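Local coordinates for protein hydrolase, NUDIX family (Clostridium perfringens ATCC 13124, PDB 3F6A) that probably hydrolyses a nucleoside diphosphate linked to another moiety, as other members of the NUDIX family do, its own substrate being unestablished, at residues I13-K18 / A105-F110; Y125-L130 / T145-D149. All coordinates share one frame; numbering follows the deposited sequence.

Followed from the N terminus, the chain runs up strand 7-15, turns tightly at Cys15 to Lys18 and comes back as strand 18-23. Contact 1 closes a long excursion of 86 residues, holding much of the NUDIX domain, when strand 98-106 arrives parallel to strand 7-15 and the segment after it curls round the turn. Contact 2 then closes a much shorter loop, from the end of strand 122-125 to helix 138-150. The two loops follow in series, neither nested nor crossed, yet their centres lie about 11 Å apart. Leu148 CD2 packs on Asp17 O and Lys18 C, joining the C-terminal helix to the hairpin of contact 1.

Contact 1: residues I13-K18 / A105-F110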
ATOM      1  N   ILE A  13      -8.397 -11.263 -10.045  1.00 21.21           N
ATOM      2  CA  ILE A  13      -7.923 -12.630 -10.212  1.00 20.94           C
ATOM      3  C   ILE A  13      -7.886 -13.056 -11.671  1.00 21.02           C
ATOM      4  O   ILE A  13      -8.879 -12.940 -12.387  1.00 20.52           O
ATOM      5  CB  ILE A  13      -8.822 -13.599  -9.415  1.00 21.57           C
ATOM      6  CG1 ILE A  13      -8.859 -13.155  -7.952  1.00 20.06           C
ATOM      7  CG2 ILE A  13      -8.304 -15.024  -9.533  1.00 21.18           C
ATOM      8  CD1 ILE A  13      -9.840 -13.909  -7.090  1.00 20.85           C
ATOM      9  N   VAL A  14      -6.732 -13.557 -12.099  1.00 19.96           N
ATOM     10  CA  VAL A  14      -6.548 -13.995 -13.472  1.00 21.38           C
ATOM     11  C   VAL A  14      -6.402 -15.509 -13.606  1.00 22.00           C
ATOM     12  O   VAL A  14      -5.635 -16.134 -12.879  1.00 24.77           O
ATOM     13  CB  VAL A  14      -5.289 -13.325 -14.091  1.00 22.56           C
ATOM     14  CG1 VAL A  14      -4.965 -13.957 -15.451  1.00 22.47           C
ATOM     15  CG2 VAL A  14      -5.519 -11.824 -14.233  1.00 20.89           C
ATOM     16  N   CYS A  15      -7.157 -16.092 -14.529  1.00 24.00           N
ATOM     17  CA  CYS A  15      -7.072 -17.524 -14.802  1.00 27.38           C
ATOM     18  C   CYS A  15      -6.715 -17.585 -16.282  1.00 28.48           C
ATOM     19  O   CYS A  15      -7.474 -17.105 -17.129  1.00 26.27           O
ATOM     20  CB  CYS A  15      -8.410 -18.228 -14.552  1.00 26.95           C
ATOM     21  SG  CYS A  15      -8.293 -20.042 -14.699  1.00 28.67           S
ATOM     22  N   LYS A  16      -5.557 -18.167 -16.578  1.00 31.20           N
ATOM     23  CA  LYS A  16      -5.033 -18.256 -17.938  1.00 33.26           C
ATOM     24  C   LYS A  16      -5.092 -16.906 -18.656  1.00 32.71           C
ATOM     25  O   LYS A  16      -4.240 -16.052 -18.417  1.00 33.83           O
ATOM     26  CB  LYS A  16      -5.744 -19.346 -18.760  1.00 35.01           C
ATOM     27  CG  LYS A  16      -7.250 -19.295 -18.775  1.00 37.59           C
ATOM     28  CD  LYS A  16      -7.808 -20.124 -19.920  1.00 38.70           C
ATOM     29  CE  LYS A  16      -7.650 -19.405 -21.257  1.00 37.82           C
ATOM     30  NZ  LYS A  16      -8.495 -18.176 -21.336  1.00 32.37           N
ATOM     31  N   ASP A  17      -6.082 -16.691 -19.516  1.00 31.76           N
ATOM     32  CA  ASP A  17      -6.157 -15.417 -20.226  1.00 32.06           C
ATOM     33  C   ASP A  17      -7.378 -14.546 -19.920  1.00 30.77           C
ATOM     34  O   ASP A  17      -7.752 -13.687 -20.725  1.00 28.95           O
ATOM     35  CB  ASP A  17      -6.055 -15.653 -21.737  1.00 35.07           C
ATOM     36  CG  ASP A  17      -4.752 -16.326 -22.133  1.00 39.74           C
ATOM     37  OD1 ASP A  17      -3.674 -15.821 -21.742  1.00 38.66           O
ATOM     38  OD2 ASP A  17      -4.801 -17.362 -22.835  1.00 43.39           O
ATOM     39  N   LYS A  18      -7.988 -14.744 -18.752  1.00 27.16           N
ATOM     40  CA  LYS A  18      -9.153 -13.944 -18.378  1.00 26.60           C
ATOM     41  C   LYS A  18      -9.094 -13.475 -16.920  1.00 23.89           C
ATOM     42  O   LYS A  18      -8.388 -14.057 -16.099  1.00 24.21           O
ATOM     43  CB  LYS A  18     -10.445 -14.739 -18.628  1.00 27.17           C
ATOM     44  CG  LYS A  18     -10.568 -15.270 -20.054  1.00 27.49           C
ATOM     45  CD  LYS A  18     -11.993 -15.670 -20.396  1.00 29.72           C
ATOM     46  CE  LYS A  18     -12.075 -16.172 -21.837  1.00 30.32           C
ATOM     47  NZ  LYS A  18     -13.481 -16.391 -22.292  1.00 33.17           N
ATOM     48  N   ALA A 105      -3.836 -11.223  -8.653  1.00 18.47           N
ATOM     49  CA  ALA A 105      -3.535 -12.608  -8.313  1.00 18.62           C
ATOM     50  C   ALA A 105      -3.931 -13.567  -9.426  1.00 20.12           C
ATOM     51  O   ALA A 105      -4.537 -13.176 -10.415  1.00 16.65           O
ATOM     52  CB  ALA A 105      -4.262 -12.991  -7.034  1.00 16.46           C
ATOM     53  N   THR A 106      -3.583 -14.835  -9.239  1.00 21.09           N
ATOM     54  CA  THR A 106      -3.905 -15.874 -10.203  1.00 22.46           C
ATOM     55  C   THR A 106      -4.676 -16.988  -9.500  1.00 22.26           C
ATOM     56  O   THR A 106      -4.631 -17.102  -8.276  1.00 23.72           O
ATOM     57  CB  THR A 106      -2.624 -16.482 -10.805  1.00 23.61           C
ATOM     58  OG1 THR A 106      -1.823 -17.030  -9.750  1.00 23.89           O
ATOM     59  CG2 THR A 106      -1.819 -15.419 -11.549  1.00 24.28           C
ATOM     60  N   THR A 107      -5.387 -17.796 -10.283  1.00 22.92           N
ATOM     61  CA  THR A 107      -6.135 -18.939  -9.763  1.00 22.90           C
ATOM     62  C   THR A 107      -6.109 -20.015 -10.857  1.00 24.39           C
ATOM     63  O   THR A 107      -5.863 -19.712 -12.023  1.00 22.61           O
ATOM     64  CB  THR A 107      -7.589 -18.560  -9.390  1.00 23.81           C
ATOM     65  OG1 THR A 107      -8.132 -19.560  -8.515  1.00 22.50           O
ATOM     66  CG2 THR A 107      -8.456 -18.439 -10.621  1.00 22.83           C
ATOM     67  N   THR A 108      -6.365 -21.265 -10.482  1.00 25.86           N
ATOM     68  CA  THR A 108      -6.305 -22.374 -11.431  1.00 26.62           C
ATOM     69  C   THR A 108      -7.497 -22.683 -12.344  1.00 27.05           C
ATOM     70  O   THR A 108      -7.297 -23.108 -13.482  1.00 28.90           O
ATOM     71  CB  THR A 108      -5.926 -23.668 -10.701  1.00 28.37           C
ATOM     72  OG1 THR A 108      -6.899 -23.942  -9.690  1.00 28.89           O
ATOM     73  CG2 THR A 108      -4.559 -23.529 -10.055  1.00 27.37           C
ATOM     74  N   SER A 109      -8.724 -22.477 -11.877  1.00 25.92           N
ATOM     75  CA  SER A 109      -9.885 -22.779 -12.715  1.00 25.30           C
ATOM     76  C   SER A 109     -10.927 -21.670 -12.769  1.00 23.87           C
ATOM     77  O   SER A 109     -11.010 -20.834 -11.873  1.00 24.13           O
ATOM     78  CB  SER A 109     -10.558 -24.066 -12.238  1.00 24.59           C
ATOM     79  OG  SER A 109     -11.049 -23.911 -10.922  1.00 28.38           O
ATOM     80  N   PHE A 110     -11.727 -21.684 -13.829  1.00 23.31           N
ATOM     81  CA  PHE A 110     -12.774 -20.690 -14.027  1.00 25.95           C
ATOM     82  C   PHE A 110     -13.972 -20.986 -13.148  1.00 24.89           C
ATOM     83  O   PHE A 110     -14.820 -20.123 -12.940  1.00 24.72           O
ATOM     84  CB  PHE A 110     -13.248 -20.684 -15.482  1.00 27.24           C
ATOM     85  CG  PHE A 110     -12.242 -20.150 -16.453  1.00 30.02           C
ATOM     86  CD1 PHE A 110     -11.710 -18.877 -16.292  1.00 30.07           C
ATOM     87  CD2 PHE A 110     -11.864 -20.901 -17.564  1.00 32.92           C
ATOM     88  CE1 PHE A 110     -10.819 -18.356 -17.226  1.00 32.51           C
ATOM     89  CE2 PHE A 110     -10.975 -20.387 -18.503  1.00 33.67           C
ATOM     90  CZ  PHE A 110     -10.453 -19.110 -18.332  1.00 31.46           C
TER
HETATM   91  O   HOH W   1      -4.273 -19.968 -14.642  1.00 43.32           O
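Cys15 turns SG away from its own amide nitrogen (chi1 -173°), which sets the sulfur over the ring of Phe110, whose own chi1 of -70° swings CG away from its carbonyl carbon and sends the ring back toward the 13-18 segment. The setting is the parallel pairing of strands 7-15 and 98-106 in the mixed sheet of the NUDIX fold, where the first strand ends in a type II' turn from Cys15 to Lys18. Residues 13-14 and 105-106 are in register, Ile13 beside Ala105 and Val14 beside Thr106. Val14 bonds to the residues on either side of Thr106: its N donates to Ala105 O at 2.8 Å, and its O accepts from Thr107 N at 3.1 Å. Beyond this pairing a water bridges the diverging chains, accepting from Lys16 N and donating to Thr107 O.

Side chains continue the join. The methyl CG2 of Ile13 lies 3.6 Å from Thr107 CG2, on the face of the sheet also lined by Ala105, while Thr107 OG1 is hydrogen-bonded to Asn58 O. On the other face, Val14 meets Ala147 and Leu148 of helix 138-150. The chain after Thr107 curves so that the Phe110 ring lies against the turn: Lys16 crosses its far end nearly at a right angle, CG 3.2 Å from CZ of Phe110, and Lys18 CB comes up obliquely to CE1. Trp124 meets the Phe110 ring edge-to-face, and its NE1 is hydrogen-bonded to Phe110 O. Over one face of that ring stands Cys15 SG, 4.1 Å from the centroid and only 18° off the normal, a sulfur-aromatic contact.

Contact 2: residues Y125-L130 / T145-D149; sequences YSKEDL and TEALD
The C-terminal helix 138-150 of this NUDIX protein packs here against the loop that leaves strand 122-125, and the contact is made by three side chains from the helix with Lys127 and Leu130 from the loop. Leu148 points into the loop, its CD1 lying against the backbone at 3.6 Å from Lys127 N and also touching Tyr125 O. Leu148 also touches Val19 of strand 18-23, so one leucine joins sheet, loop and helix.

One helical turn earlier, Thr145 presents two branches. Its methyl CG2 meets Lys127 CD at 3.8 Å, while OG1 touches Leu130 CD1 at 3.3 Å and is hydrogen-bonded to Leu141 O within the helix. Lys127 leaves its backbone with CG opposite N (chi1 179°), then bends at each later torsion, which lays its chain across Thr145 and Asp149. Its CE comes within 3.1 Å of Asp149 OD1.

Within the loop, Ser126 and Asp129 hold each other. Ser126 OG accepts from Asp129 N at 2.9 Å, an ST motif, and donates to Asp129 OD2 at 2.8 Å from above the carboxylate plane. Ser126 N reaches the same oxygen from the same face, so two donors grip OD2 and tie Ser126 to Asp129 across the bend.

No hydrogen bond joins 125-130 to 145-149: Lys127 NZ stands 3.7 Å from Asp149 OD1, a long salt bridge. The attachment therefore rests largely on van der Waals packing, much of it of carbon against polar atoms, with the charge pair probably adding a modest electrostatic pull where both residues are exposed to solvent.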
ATOM      1  N   TYR A 125     -13.427 -12.138 -18.001  1.00 27.82           N
ATOM      2  CA  TYR A 125     -13.257 -11.268 -19.158  1.00 27.37           C
ATOM      3  C   TYR A 125     -11.899 -11.372 -19.827  1.00 27.99           C
ATOM      4  O   TYR A 125     -10.858 -11.414 -19.164  1.00 28.52           O
ATOM      5  CB  TYR A 125     -13.480  -9.812 -18.748  1.00 26.30           C
ATOM      6  CG  TYR A 125     -14.856  -9.514 -18.214  1.00 26.16           C
ATOM      7  CD1 TYR A 125     -15.811  -8.886 -19.011  1.00 24.68           C
ATOM      8  CD2 TYR A 125     -15.201  -9.849 -16.903  1.00 24.43           C
ATOM      9  CE1 TYR A 125     -17.074  -8.598 -18.517  1.00 25.30           C
ATOM     10  CE2 TYR A 125     -16.455  -9.570 -16.404  1.00 23.23           C
ATOM     11  CZ  TYR A 125     -17.388  -8.942 -17.211  1.00 24.64           C
ATOM     12  OH  TYR A 125     -18.636  -8.658 -16.710  1.00 23.38           O
ATOM     13  N   SER A 126     -11.922 -11.401 -21.153  1.00 28.99           N
ATOM     14  CA  SER A 126     -10.707 -11.461 -21.949  1.00 30.74           C
ATOM     15  C   SER A 126     -10.263 -10.017 -22.134  1.00 32.55           C
ATOM     16  O   SER A 126     -11.038  -9.091 -21.893  1.00 28.67           O
ATOM     17  CB  SER A 126     -11.004 -12.064 -23.319  1.00 31.97           C
ATOM     18  OG  SER A 126     -11.924 -11.242 -24.018  1.00 31.50           O
ATOM     19  N   LYS A 127      -9.022  -9.815 -22.560  1.00 35.87           N
ATOM     20  CA  LYS A 127      -8.548  -8.456 -22.771  1.00 40.36           C
ATOM     21  C   LYS A 127      -9.439  -7.825 -23.838  1.00 42.55           C
ATOM     22  O   LYS A 127      -9.619  -6.609 -23.872  1.00 43.98           O
ATOM     23  CB  LYS A 127      -7.077  -8.453 -23.214  1.00 41.10           C
ATOM     24  CG  LYS A 127      -6.514  -7.062 -23.479  1.00 42.04           C
ATOM     25  CD  LYS A 127      -5.157  -6.831 -22.813  1.00 42.47           C
ATOM     26  CE  LYS A 127      -4.067  -7.755 -23.343  1.00 43.77           C
ATOM     27  NZ  LYS A 127      -4.190  -9.158 -22.848  1.00 44.03           N
ATOM     28  N   GLU A 128     -10.013  -8.666 -24.696  1.00 45.02           N
ATOM     29  CA  GLU A 128     -10.899  -8.190 -25.751  1.00 47.43           C
ATOM     30  C   GLU A 128     -12.215  -7.694 -25.160  1.00 49.04           C
ATOM     31  O   GLU A 128     -12.715  -6.635 -25.548  1.00 49.28           O
ATOM     32  CB  GLU A 128     -11.169  -9.297 -26.774  1.00 48.08           C
ATOM     33  CG  GLU A 128      -9.938  -9.738 -27.553  1.00 50.01           C
ATOM     34  CD  GLU A 128     -10.288 -10.434 -28.859  1.00 51.45           C
ATOM     35  OE1 GLU A 128     -10.991 -11.465 -28.820  1.00 51.63           O
ATOM     36  OE2 GLU A 128      -9.860  -9.945 -29.928  1.00 52.78           O
ATOM     37  N   ASP A 129     -12.780  -8.458 -24.228  1.00 50.56           N
ATOM     38  CA  ASP A 129     -14.025  -8.048 -23.587  1.00 52.75           C
ATOM     39  C   ASP A 129     -13.703  -6.872 -22.674  1.00 54.54           C
ATOM     40  O   ASP A 129     -13.945  -6.919 -21.469  1.00 55.30           O
ATOM     41  CB  ASP A 129     -14.617  -9.187 -22.753  1.00 52.45           C
ATOM     42  CG  ASP A 129     -14.845 -10.446 -23.559  1.00 52.65           C
ATOM     43  OD1 ASP A 129     -15.351 -10.338 -24.697  1.00 51.52           O
ATOM     44  OD2 ASP A 129     -14.528 -11.543 -23.050  1.00 52.90           O
ATOM     45  N   LEU A 130     -13.141  -5.822 -23.261  1.00 56.49           N
ATOM     46  CA  LEU A 130     -12.770  -4.630 -22.517  1.00 57.55           C
ATOM     47  C   LEU A 130     -13.821  -3.556 -22.772  1.00 58.16           C
ATOM     48  O   LEU A 130     -14.770  -3.405 -21.998  1.00 57.89           O
ATOM     49  CB  LEU A 130     -11.385  -4.150 -22.971  1.00 57.95           C
ATOM     50  CG  LEU A 130     -10.531  -3.316 -22.006  1.00 58.15           C
ATOM     51  CD1 LEU A 130      -9.119  -3.189 -22.562  1.00 56.16           C
ATOM     52  CD2 LEU A 130     -11.159  -1.947 -21.789  1.00 57.83           C
ATOM     53  N   THR A 145      -7.205  -4.903 -17.010  1.00 21.70           N
ATOM     54  CA  THR A 145      -6.321  -5.034 -18.160  1.00 21.42           C
ATOM     55  C   THR A 145      -4.871  -5.127 -17.697  1.00 21.44           C
ATOM     56  O   THR A 145      -4.092  -5.914 -18.238  1.00 19.91           O
ATOM     57  CB  THR A 145      -6.490  -3.843 -19.114  1.00 21.07           C
ATOM     58  OG1 THR A 145      -7.851  -3.795 -19.561  1.00 22.58           O
ATOM     59  CG2 THR A 145      -5.574  -3.979 -20.319  1.00 22.97           C
ATOM     60  N   GLU A 146      -4.508  -4.330 -16.695  1.00 19.28           N
ATOM     61  CA  GLU A 146      -3.150  -4.382 -16.171  1.00 19.05           C
ATOM     62  C   GLU A 146      -2.922  -5.764 -15.570  1.00 18.10           C
ATOM     63  O   GLU A 146      -1.869  -6.367 -15.758  1.00 16.81           O
ATOM     64  CB  GLU A 146      -2.930  -3.332 -15.080  1.00 20.56           C
ATOM     65  CG  GLU A 146      -3.119  -1.895 -15.520  1.00 22.79           C
ATOM     66  CD  GLU A 146      -2.727  -0.916 -14.433  1.00 24.04           C
ATOM     67  OE1 GLU A 146      -2.707  -1.322 -13.247  1.00 25.50           O
ATOM     68  OE2 GLU A 146      -2.449   0.257 -14.760  1.00 23.41           O
ATOM     69  N   ALA A 147      -3.915  -6.260 -14.836  1.00 19.09           N
ATOM     70  CA  ALA A 147      -3.805  -7.580 -14.214  1.00 21.10           C
ATOM     71  C   ALA A 147      -3.539  -8.627 -15.294  1.00 21.44           C
ATOM     72  O   ALA A 147      -2.682  -9.496 -15.130  1.00 22.11           O
ATOM     73  CB  ALA A 147      -5.089  -7.918 -13.443  1.00 18.54           C
ATOM     74  N   LEU A 148      -4.273  -8.541 -16.401  1.00 23.47           N
ATOM     75  CA  LEU A 148      -4.095  -9.478 -17.504  1.00 24.63           C
ATOM     76  C   LEU A 148      -2.719  -9.336 -18.148  1.00 25.35           C
ATOM     77  O   LEU A 148      -2.040 -10.333 -18.394  1.00 25.20           O
ATOM     78  CB  LEU A 148      -5.189  -9.279 -18.561  1.00 24.90           C
ATOM     79  CG  LEU A 148      -6.556  -9.888 -18.240  1.00 22.07           C
ATOM     80  CD1 LEU A 148      -7.608  -9.391 -19.224  1.00 23.90           C
ATOM     81  CD2 LEU A 148      -6.455 -11.401 -18.287  1.00 22.78           C
ATOM     82  N   ASP A 149      -2.304  -8.100 -18.420  1.00 27.32           N
ATOM     83  CA  ASP A 149      -0.998  -7.864 -19.033  1.00 28.73           C
ATOM     84  C   ASP A 149       0.120  -8.406 -18.147  1.00 29.55           C
ATOM     85  O   ASP A 149       1.132  -8.902 -18.646  1.00 28.44           O
ATOM     86  CB  ASP A 149      -0.749  -6.367 -19.265  1.00 29.97           C
ATOM     87  CG  ASP A 149      -1.692  -5.762 -20.284  1.00 29.92           C
ATOM     88  OD1 ASP A 149      -2.211  -6.502 -21.143  1.00 32.36           O
ATOM     89  OD2 ASP A 149      -1.905  -4.532 -20.239  1.00 34.09           O
TER